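Local coordinates for putative glycosyltransferase (Mannosyltransferase) involved in glycosylating the PBCV-1 major capsid protein (PDB 2P6W) that probably transfers a sugar from a UDP-sugar donor in glycosylating the viral major capsid protein, this N-terminal domain carrying the manganese and nucleotide site, at residues H56-S60 / T122-F126; D80-N86 / D190-M196; F110-W115 / N178-Y184. All coordinates share one frame; numbering follows the deposited sequence.

Contact 1 (H56-S60 / T122-F126)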
loop_
_atom_site.group_PDB
_atom_site.type_symbol
_atom_site.label_atom_id
_atom_site.label_comp_id
_atom_site.label_asym_id
_atom_site.label_seq_id
_atom_site.Cartn_x
_atom_site.Cartn_y
_atom_site.Cartn_z
ATOM N N HIS A 56 -10.911 0.302 -5.645
ATOM C CA HIS A 56 -9.959 1.022 -4.806
ATOM C C HIS A 56 -10.113 0.611 -3.333
ATOM O O HIS A 56 -9.115 0.412 -2.623
ATOM C CB HIS A 56 -10.132 2.523 -4.961
ATOM C CG HIS A 56 -9.028 3.300 -4.331
ATOM N ND1 HIS A 56 -9.003 3.597 -2.982
ATOM C CD2 HIS A 56 -7.880 3.796 -4.852
ATOM C CE1 HIS A 56 -7.904 4.276 -2.707
ATOM N NE2 HIS A 56 -7.199 4.406 -3.822
ATOM N N PHE A 57 -11.358 0.467 -2.883
ATOM C CA PHE A 57 -11.627 0.126 -1.485
ATOM C C PHE A 57 -11.222 -1.294 -1.130
ATOM O O PHE A 57 -11.101 -1.620 0.047
ATOM C CB PHE A 57 -13.103 0.296 -1.159
ATOM C CG PHE A 57 -13.478 1.684 -0.709
ATOM C CD1 PHE A 57 -13.378 2.030 0.645
ATOM C CD2 PHE A 57 -13.965 2.627 -1.620
ATOM C CE1 PHE A 57 -13.734 3.302 1.083
ATOM C CE2 PHE A 57 -14.328 3.917 -1.185
ATOM C CZ PHE A 57 -14.216 4.238 0.180
ATOM N N ARG A 58 -11.029 -2.138 -2.145
ATOM C CA ARG A 58 -10.793 -3.564 -1.888
ATOM C C ARG A 58 -9.618 -3.852 -0.941
ATOM O O ARG A 58 -9.649 -4.852 -0.218
ATOM C CB ARG A 58 -10.653 -4.372 -3.184
ATOM C CG ARG A 58 -10.903 -5.858 -2.949
ATOM C CD ARG A 58 -11.117 -6.627 -4.226
ATOM N NE ARG A 58 -11.784 -7.906 -3.953
ATOM C CZ ARG A 58 -11.295 -9.101 -4.277
ATOM N NH1 ARG A 58 -10.147 -9.207 -4.918
ATOM N NH2 ARG A 58 -11.985 -10.193 -3.979
ATOM N N ARG A 59 -8.602 -2.986 -0.919
ATOM C CA ARG A 59 -7.477 -3.143 0.017
ATOM C C ARG A 59 -7.934 -3.281 1.488
ATOM O O ARG A 59 -7.307 -3.991 2.277
ATOM C CB ARG A 59 -6.512 -1.980 -0.127
ATOM C CG ARG A 59 -7.101 -0.656 0.252
ATOM C CD ARG A 59 -6.214 0.484 -0.270
ATOM N NE ARG A 59 -6.410 0.611 -1.708
ATOM C CZ ARG A 59 -5.602 1.279 -2.522
ATOM N NH1 ARG A 59 -4.525 1.881 -2.037
ATOM N NH2 ARG A 59 -5.868 1.328 -3.825
ATOM N N SER A 60 -9.027 -2.604 1.847
ATOM C CA SER A 60 -9.527 -2.635 3.225
ATOM C C SER A 60 -10.338 -3.900 3.521
ATOM O O SER A 60 -10.684 -4.182 4.681
ATOM C CB SER A 60 -10.344 -1.376 3.530
ATOM O OG SER A 60 -9.528 -0.226 3.421
ATOM N N THR A 122 -2.208 6.529 -0.670
ATOM C CA THR A 122 -2.317 5.282 0.090
ATOM C C THR A 122 -1.933 4.044 -0.722
ATOM O O THR A 122 -2.282 2.922 -0.348
ATOM C CB THR A 122 -3.730 5.100 0.697
ATOM O OG1 THR A 122 -4.714 5.244 -0.333
ATOM C CG2 THR A 122 -3.980 6.119 1.836
ATOM N N GLY A 123 -1.164 4.252 -1.796
ATOM C CA GLY A 123 -0.599 3.142 -2.571
ATOM C C GLY A 123 0.371 2.321 -1.727
ATOM O O GLY A 123 0.655 1.156 -2.030
ATOM N N VAL A 124 0.893 2.952 -0.674
ATOM C CA VAL A 124 1.703 2.302 0.373
ATOM C C VAL A 124 1.129 2.785 1.704
ATOM O O VAL A 124 1.053 3.995 1.927
ATOM C CB VAL A 124 3.190 2.727 0.302
ATOM C CG1 VAL A 124 3.977 2.031 1.395
ATOM C CG2 VAL A 124 3.782 2.353 -1.074
ATOM N N LYS A 125 0.714 1.852 2.564
ATOM C CA LYS A 125 -0.019 2.219 3.783
ATOM C C LYS A 125 0.251 1.178 4.854
ATOM O O LYS A 125 -0.008 -0.017 4.648
ATOM C CB LYS A 125 -1.532 2.277 3.498
ATOM C CG LYS A 125 -2.399 2.605 4.701
ATOM C CD LYS A 125 -3.899 2.628 4.348
ATOM C CE LYS A 125 -4.457 1.226 4.075
ATOM N NZ LYS A 125 -5.990 1.247 4.110
ATOM N N PHE A 126 0.788 1.635 5.988
ATOM C CA PHE A 126 1.042 0.790 7.154
ATOM C C PHE A 126 -0.134 0.894 8.094
ATOM O O PHE A 126 -0.535 1.995 8.459
ATOM C CB PHE A 126 2.268 1.286 7.931
ATOM C CG PHE A 126 3.587 1.034 7.252
ATOM C CD1 PHE A 126 4.377 -0.037 7.639
ATOM C CD2 PHE A 126 4.073 1.909 6.269
ATOM C CE1 PHE A 126 5.632 -0.269 7.040
ATOM C CE2 PHE A 126 5.332 1.677 5.662
ATOM C CZ PHE A 126 6.103 0.598 6.063
HETATM O O HOH W 1 -4.716 5.241 -3.045
HETATM O O HOH W 2 -5.919 -1.722 3.809
#

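Contact 2 (D80-N86 / D190-M196). With MN (manganese (II) ion), chain B.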
loop_
_atom_site.group_PDB
_atom_site.type_symbol
_atom_site.label_atom_id
_atom_site.label_comp_id
_atom_site.label_asym_id
_atom_site.label_seq_id
_atom_site.Cartn_x
_atom_site.Cartn_y
_atom_site.Cartn_z
ATOM N N ASP A 80 0.063 -1.303 -3.406
ATOM C CA ASP A 80 -0.640 -1.437 -4.699
ATOM C C ASP A 80 0.124 -2.432 -5.563
ATOM O O ASP A 80 1.346 -2.568 -5.428
ATOM C CB ASP A 80 -0.656 -0.112 -5.470
ATOM C CG ASP A 80 -1.684 0.876 -4.950
ATOM O OD1 ASP A 80 -2.400 0.563 -3.974
ATOM O OD2 ASP A 80 -1.762 1.981 -5.536
ATOM N N SER A 81 -0.565 -3.103 -6.475
ATOM C CA SER A 81 0.131 -3.995 -7.403
ATOM C C SER A 81 1.024 -3.244 -8.398
ATOM O O SER A 81 1.805 -3.870 -9.133
ATOM C CB SER A 81 -0.865 -4.890 -8.156
ATOM O OG SER A 81 -1.846 -4.094 -8.810
ATOM N N ASP A 82 0.941 -1.914 -8.397
ATOM C CA ASP A 82 1.822 -1.098 -9.228
ATOM C C ASP A 82 3.005 -0.531 -8.397
ATOM O O ASP A 82 3.700 0.393 -8.818
ATOM C CB ASP A 82 1.025 -0.014 -9.932
ATOM C CG ASP A 82 -0.019 0.626 -9.032
ATOM O OD1 ASP A 82 -1.201 0.201 -9.077
ATOM O OD2 ASP A 82 0.331 1.548 -8.276
ATOM N N VAL A 83 3.244 -1.129 -7.231
ATOM C CA VAL A 83 4.404 -0.773 -6.406
ATOM C C VAL A 83 5.387 -1.949 -6.422
ATOM O O VAL A 83 4.972 -3.104 -6.371
ATOM C CB VAL A 83 3.980 -0.459 -4.938
ATOM C CG1 VAL A 83 5.202 -0.316 -4.058
ATOM C CG2 VAL A 83 3.137 0.822 -4.875
ATOM N N TYR A 84 6.688 -1.678 -6.507
ATOM C CA TYR A 84 7.635 -2.790 -6.399
ATOM C C TYR A 84 8.782 -2.459 -5.460
ATOM O O TYR A 84 8.926 -1.329 -5.013
ATOM C CB TYR A 84 8.163 -3.204 -7.767
ATOM C CG TYR A 84 8.976 -2.141 -8.468
ATOM C CD1 TYR A 84 10.366 -2.107 -8.362
ATOM C CD2 TYR A 84 8.353 -1.187 -9.273
ATOM C CE1 TYR A 84 11.107 -1.136 -9.013
ATOM C CE2 TYR A 84 9.085 -0.205 -9.941
ATOM C CZ TYR A 84 10.471 -0.183 -9.803
ATOM O OH TYR A 84 11.202 0.776 -10.465
ATOM N N VAL A 85 9.571 -3.478 -5.149
ATOM C CA VAL A 85 10.729 -3.300 -4.306
ATOM C C VAL A 85 11.917 -2.983 -5.209
ATOM O O VAL A 85 12.239 -3.750 -6.121
ATOM C CB VAL A 85 10.991 -4.567 -3.469
ATOM C CG1 VAL A 85 12.300 -4.444 -2.729
ATOM C CG2 VAL A 85 9.837 -4.806 -2.466
ATOM N N ASN A 86 12.556 -1.845 -4.960
ATOM C CA ASN A 86 13.778 -1.458 -5.676
ATOM C C ASN A 86 14.887 -2.512 -5.480
ATOM O O ASN A 86 15.357 -2.696 -4.355
ATOM C CB ASN A 86 14.250 -0.106 -5.137
ATOM C CG ASN A 86 15.568 0.360 -5.748
ATOM O OD1 ASN A 86 16.058 -0.209 -6.726
ATOM N ND2 ASN A 86 16.151 1.397 -5.158
ATOM N N ASP A 190 17.306 5.323 -4.837
ATOM C CA ASP A 190 17.576 5.090 -3.422
ATOM C C ASP A 190 16.340 4.660 -2.648
ATOM O O ASP A 190 16.398 4.499 -1.427
ATOM C CB ASP A 190 18.175 6.346 -2.782
ATOM C CG ASP A 190 19.606 6.608 -3.233
ATOM O OD1 ASP A 190 20.329 5.639 -3.577
ATOM O OD2 ASP A 190 19.995 7.790 -3.241
ATOM N N ALA A 191 15.219 4.482 -3.355
ATOM C CA ALA A 191 13.966 4.134 -2.683
ATOM C C ALA A 191 13.959 2.674 -2.239
ATOM O O ALA A 191 14.759 1.875 -2.720
ATOM C CB ALA A 191 12.782 4.405 -3.616
ATOM N N LEU A 192 13.056 2.334 -1.324
ATOM C CA LEU A 192 12.735 0.942 -1.064
ATOM C C LEU A 192 11.530 0.567 -1.929
ATOM O O LEU A 192 11.607 -0.378 -2.711
ATOM C CB LEU A 192 12.401 0.708 0.406
ATOM C CG LEU A 192 11.963 -0.728 0.733
ATOM C CD1 LEU A 192 13.066 -1.751 0.371
ATOM C CD2 LEU A 192 11.581 -0.792 2.241
ATOM N N PHE A 193 10.422 1.305 -1.767
ATOM C CA PHE A 193 9.192 1.050 -2.545
ATOM C C PHE A 193 8.999 2.089 -3.649
ATOM O O PHE A 193 8.903 3.285 -3.382
ATOM C CB PHE A 193 7.962 1.034 -1.617
ATOM C CG PHE A 193 8.019 -0.051 -0.575
ATOM C CD1 PHE A 193 8.338 -1.356 -0.938
ATOM C CD2 PHE A 193 7.765 0.231 0.768
ATOM C CE1 PHE A 193 8.398 -2.382 0.015
ATOM C CE2 PHE A 193 7.816 -0.772 1.713
ATOM C CZ PHE A 193 8.142 -2.086 1.337
ATOM N N VAL A 194 8.963 1.608 -4.892
ATOM C CA VAL A 194 8.846 2.470 -6.050
ATOM C C VAL A 194 7.416 2.337 -6.588
ATOM O O VAL A 194 6.924 1.231 -6.798
ATOM C CB VAL A 194 9.868 2.083 -7.138
ATOM C CG1 VAL A 194 9.693 2.967 -8.370
ATOM C CG2 VAL A 194 11.299 2.187 -6.598
ATOM N N HIS A 195 6.740 3.455 -6.821
ATOM C CA HIS A 195 5.313 3.403 -7.092
ATOM C C HIS A 195 5.011 3.906 -8.514
ATOM O O HIS A 195 5.219 5.068 -8.818
ATOM C CB HIS A 195 4.573 4.213 -6.022
ATOM C CG HIS A 195 3.082 4.218 -6.162
ATOM N ND1 HIS A 195 2.263 4.954 -5.325
ATOM C CD2 HIS A 195 2.256 3.574 -7.028
ATOM C CE1 HIS A 195 0.999 4.759 -5.671
ATOM N NE2 HIS A 195 0.967 3.934 -6.706
ATOM N N MET A 196 4.594 3.000 -9.391
ATOM C CA MET A 196 4.255 3.374 -10.773
ATOM C C MET A 196 2.848 3.968 -10.853
ATOM O O MET A 196 1.965 3.436 -11.528
ATOM C CB MET A 196 4.392 2.154 -11.697
ATOM C CG MET A 196 5.782 1.512 -11.715
ATOM S SD MET A 196 5.796 0.037 -12.780
ATOM C CE MET A 196 4.674 -1.036 -11.875
HETATM MN MN MN B . -0.981 2.850 -7.343
#

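Contact 3 (F110-W115 / N178-Y184)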
loop_
_atom_site.group_PDB
_atom_site.type_symbol
_atom_site.label_atom_id
_atom_site.label_comp_id
_atom_site.label_asym_id
_atom_site.label_seq_id
_atom_site.Cartn_x
_atom_site.Cartn_y
_atom_site.Cartn_z
ATOM N N PHE A 110 1.889 8.513 3.629
ATOM C CA PHE A 110 2.879 9.291 2.869
ATOM C C PHE A 110 2.214 10.354 2.035
ATOM O O PHE A 110 1.179 10.104 1.420
ATOM C CB PHE A 110 3.739 8.352 1.997
ATOM C CG PHE A 110 4.311 7.247 2.792
ATOM C CD1 PHE A 110 5.482 7.447 3.514
ATOM C CD2 PHE A 110 3.626 6.043 2.927
ATOM C CE1 PHE A 110 5.987 6.451 4.343
ATOM C CE2 PHE A 110 4.113 5.042 3.738
ATOM C CZ PHE A 110 5.300 5.241 4.462
ATOM N N HIS A 111 2.805 11.549 2.036
ATOM C CA HIS A 111 2.297 12.595 1.173
ATOM C C HIS A 111 2.809 12.419 -0.250
ATOM O O HIS A 111 3.621 11.525 -0.524
ATOM C CB HIS A 111 2.601 13.995 1.734
ATOM C CG HIS A 111 4.037 14.409 1.637
ATOM N ND1 HIS A 111 4.606 14.830 0.455
ATOM C CD2 HIS A 111 5.000 14.536 2.586
ATOM C CE1 HIS A 111 5.867 15.159 0.668
ATOM N NE2 HIS A 111 6.126 15.005 1.957
ATOM N N GLU A 112 2.289 13.249 -1.158
ATOM C CA GLU A 112 2.713 13.209 -2.576
ATOM C C GLU A 112 2.947 14.631 -3.082
ATOM O O GLU A 112 2.726 14.930 -4.251
ATOM C CB GLU A 112 1.702 12.456 -3.453
ATOM C CG GLU A 112 0.228 12.913 -3.328
ATOM C CD GLU A 112 -0.697 12.251 -4.338
ATOM O OE1 GLU A 112 -0.359 11.158 -4.844
ATOM O OE2 GLU A 112 -1.767 12.831 -4.616
ATOM N N ALA A 113 3.461 15.487 -2.204
ATOM C CA ALA A 113 3.657 16.901 -2.527
ATOM C C ALA A 113 4.993 17.170 -3.201
ATOM O O ALA A 113 5.939 16.421 -3.001
ATOM C CB ALA A 113 3.570 17.727 -1.248
ATOM N N PRO A 114 5.082 18.258 -3.986
ATOM C CA PRO A 114 4.010 19.144 -4.422
ATOM C C PRO A 114 3.352 18.714 -5.744
ATOM O O PRO A 114 2.538 19.474 -6.297
ATOM C CB PRO A 114 4.765 20.454 -4.649
ATOM C CG PRO A 114 6.049 20.018 -5.236
ATOM C CD PRO A 114 6.388 18.721 -4.494
ATOM N N TRP A 115 3.701 17.518 -6.224
ATOM C CA TRP A 115 3.370 17.075 -7.585
ATOM C C TRP A 115 2.030 16.332 -7.680
ATOM O O TRP A 115 1.553 16.070 -8.792
ATOM C CB TRP A 115 4.484 16.163 -8.137
ATOM C CG TRP A 115 5.829 16.709 -7.865
ATOM C CD1 TRP A 115 6.781 16.191 -7.021
ATOM C CD2 TRP A 115 6.385 17.901 -8.422
ATOM N NE1 TRP A 115 7.904 16.988 -7.029
ATOM C CE2 TRP A 115 7.682 18.057 -7.866
ATOM C CE3 TRP A 115 5.918 18.852 -9.343
ATOM C CZ2 TRP A 115 8.511 19.131 -8.195
ATOM C CZ3 TRP A 115 6.749 19.927 -9.677
ATOM C CH2 TRP A 115 8.037 20.053 -9.101
ATOM N N ASN A 178 7.172 5.564 -0.663
ATOM C CA ASN A 178 6.090 5.637 -1.651
ATOM C C ASN A 178 6.608 6.516 -2.778
ATOM O O ASN A 178 6.100 7.606 -3.038
ATOM C CB ASN A 178 4.803 6.178 -1.026
ATOM C CG ASN A 178 3.588 6.003 -1.933
ATOM O OD1 ASN A 178 3.709 5.660 -3.119
ATOM N ND2 ASN A 178 2.390 6.222 -1.370
ATOM N N CYS A 179 7.677 6.030 -3.410
ATOM C CA CYS A 179 8.425 6.857 -4.340
ATOM C C CYS A 179 7.804 6.809 -5.728
ATOM O O CYS A 179 8.145 5.962 -6.569
ATOM C CB CYS A 179 9.899 6.438 -4.351
ATOM S SG CYS A 179 10.874 7.604 -5.318
ATOM N N ILE A 180 6.850 7.717 -5.945
ATOM C CA ILE A 180 6.148 7.836 -7.219
ATOM C C ILE A 180 7.144 8.135 -8.342
ATOM O O ILE A 180 7.918 9.097 -8.263
ATOM C CB ILE A 180 5.042 8.915 -7.124
ATOM C CG1 ILE A 180 3.946 8.465 -6.139
ATOM C CG2 ILE A 180 4.450 9.209 -8.500
ATOM C CD1 ILE A 180 2.923 9.540 -5.806
ATOM N N VAL A 181 7.161 7.278 -9.366
ATOM C CA VAL A 181 8.230 7.330 -10.359
ATOM C C VAL A 181 8.271 8.637 -11.135
ATOM O O VAL A 181 9.330 9.221 -11.284
ATOM C CB VAL A 181 8.188 6.148 -11.338
ATOM C CG1 VAL A 181 6.793 5.861 -11.766
ATOM C CG2 VAL A 181 9.073 6.416 -12.555
ATOM N N LYS A 182 7.125 9.093 -11.624
ATOM C CA LYS A 182 7.141 10.314 -12.435
ATOM C C LYS A 182 7.415 11.585 -11.629
ATOM O O LYS A 182 7.959 12.561 -12.162
ATOM C CB LYS A 182 5.843 10.438 -13.239
ATOM C CG LYS A 182 5.860 9.521 -14.478
ATOM C CD LYS A 182 4.559 9.583 -15.241
ATOM C CE LYS A 182 4.698 8.949 -16.621
ATOM N NZ LYS A 182 3.497 9.204 -17.475
ATOM N N ALA A 183 7.032 11.561 -10.352
ATOM C CA ALA A 183 7.104 12.736 -9.485
ATOM C C ALA A 183 8.464 12.928 -8.810
ATOM O O ALA A 183 8.901 14.078 -8.593
ATOM C CB ALA A 183 6.026 12.645 -8.430
ATOM N N TYR A 184 9.098 11.810 -8.450
ATOM C CA TYR A 184 10.381 11.834 -7.752
ATOM C C TYR A 184 11.444 10.985 -8.458
ATOM O O TYR A 184 12.049 10.114 -7.844
ATOM C CB TYR A 184 10.199 11.349 -6.294
ATOM C CG TYR A 184 9.062 12.007 -5.546
ATOM C CD1 TYR A 184 9.122 13.361 -5.168
ATOM C CD2 TYR A 184 7.917 11.275 -5.207
ATOM C CE1 TYR A 184 8.058 13.961 -4.477
ATOM C CE2 TYR A 184 6.864 11.859 -4.503
ATOM C CZ TYR A 184 6.941 13.199 -4.146
ATOM O OH TYR A 184 5.877 13.747 -3.469
HETATM O O HOH W 3 3.559 9.179 -2.408
HETATM O O HOH W 4 10.921 15.699 -7.632
#

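Contact 1 (H56-S60 / T122-F126)
At the nucleotide-sugar site of a GT-A domain, Arg59, a residue that contacts UDP-glucose, reaches from helix 59-69 to Thr122 and Gly123, next to strand 124-128. Its NH1 lies 3.0 Å from the carbonyl O of Thr122, which sits at the edge of the guanidinium, near its plane. The same nitrogen makes a salt bridge with Asp80, linking the arginine head to a manganese ligand. A bend in the Arg59 chain (chi3 75°) turns NE back to the carbonyl of His56, and the bond from Arg59 NE to His56 O, 2.9 Å long, helps to fix the rotation of the guanidinium together with the Asp80 salt bridge. His56 CE1 lies 3.7 Å above the guanidinium plane, over its centre. The ring's other link is polar. One water joins His56 NE2 to Thr122 OG1, at 2.7 Å from each, donating to the hydroxyl and lying in the ring plane at its edge; Thr122 OG1 is also bonded to Glu153 of helix 153-164.

Lys125 closes the other end of the contact. Its chain runs extended from the strand and then bends (chi3 71°), bringing NZ to 3.9 Å from Ser60 OG. Both hold Glu135, Lys125 by a salt bridge and Ser60 by a hydrogen bond; Lys125 has a second salt bridge, to Glu153. A second water accepts from Lys125 NZ at 3.0 Å and makes a weak bond to the carbonyl of Arg59. Asp80 beside Arg59, and Glu135 and Glu153 beside Lys125, probably offset the like charges of the two bases. Helix and strand are thus joined by a buried network of acids, bases and water beside the metal, a position consistent with lining the donor pocket of a GT-A domain.

Contact 2 (D80-N86 / D190-M196)
The manganese ion is gripped by Asp80 OD2 and Asp82 OD2, each at 2.1 Å, and by His195 NE2 at 2.3 Å, with three more ligand atoms from outside the two segments. Asp80 and Asp82 form the DxD motif, on a type I turn leading into strand 83-85. The Asp82 carboxylate lies alongside the His195 imidazole, nearly coplanar with it (17°), whereas that of Asp80 stands almost perpendicular to the ring (87°). An extended His195 side chain, CG anti to the backbone N (chi1 -179°), carries NE2 out to the metal. Val83 CG2 packs over one face of the imidazole in a CH-pi contact, and the imidazole ND1 is hydrogen-bonded to Asn178 OD1.

Behind the metal, strands 83-85 and 193-195 pair antiparallel. Tyr84 and Val194 are the hydrogen-bonded pair, and Met196 N to Asp82 O (2.8 Å) extends the ladder to the metal ligand itself. At the far end, the Asn86 amide donates through ND2 to Ala191 O at 2.8 Å. On the face away from His195, Val194 CB sits 3.5 Å above the Tyr84 ring, toward its rim, and Met196 CG meets the ring edge. Two carboxylates sharing one cation should have their mutual repulsion relieved, consistent with a manganese that binds the diphosphate of the UDP-sugar, as in other DxD glycosyltransferases.

Contact 3 (F110-W115 / N178-Y184)
Tyr184 OH donates a 2.7 Å hydrogen bond to the carbonyl O of Ala113, joining the loop that follows strand 107-110 of the GT-A domain to the turn after the short strand 179-180. The hydroxyl comes in above the carbonyl plane, 44° out of it, while Ala113 O itself lies at the edge of the tyrosine ring. Trp115 flanks the same ring: the edge of its five-membered ring is directed toward the face of Tyr184 in an offset edge-to-face pair, planes 69° apart. With Trp115 CG anti to the carbonyl carbon (chi1 -45°), CD1 is carried to 3.6 Å from Tyr184 CE1. Separately, Trp115 CB meets Ala183 CB at 3.9 Å. A water accepts weakly from the indole NE1 and donates to Ala183 O.

Nearer the core the contacts become more buried. Ile180 CD1 touches both CB and OE1 of Glu112, 3.8 Å from the latter. The carboxylate is held by the backbone nitrogens of Ser117 and Tyr118 and by Asn121. Phe110 and Asn178 meet through their CB atoms, ring and amide planes nearly perpendicular, and a second water donates to the carbonyls of His111 and Asn178.

The outer shell sets these groups in place. Pro114, after a cis peptide bond, lays CG over the centre of one face of the Trp115 ring. Asp173 binds His111 NE2, and Tyr175 packs edge-to-face with Tyr184. Asn178 ND2 is bonded to Asn121 OD1, while its OD1 serves a manganese ligand, so the inner end of the contact is second shell to the metal. Within the loop, His111 ND1 accepts, in its ring plane, from Ala113 N at 3.0 Å.

Overall arrangement
Contacts 1 and 2 meet at the manganese site, and the inner end of contact 3 joins it through Asn178, whose side chain is about 7 Å from the ion. Contact 2 supplies the three protein ligands; contacts 1 and 3 bond to two of them. Arg59 NH1 of contact 1 is 3.2 Å from Asp80 OD1, and Gly123 O lies 2.9 Å from Asp80 N, tying the DxD turn to the central sheet. Asn178 OD1 of contact 3 is 2.7 Å from His195 ND1, which probably steadies the imidazole, while strand 179-180 pairs with strand 193-195. Contacts 1 and 3 meet by packing, Val124 O lying 3.4 Å from Phe110 CD2.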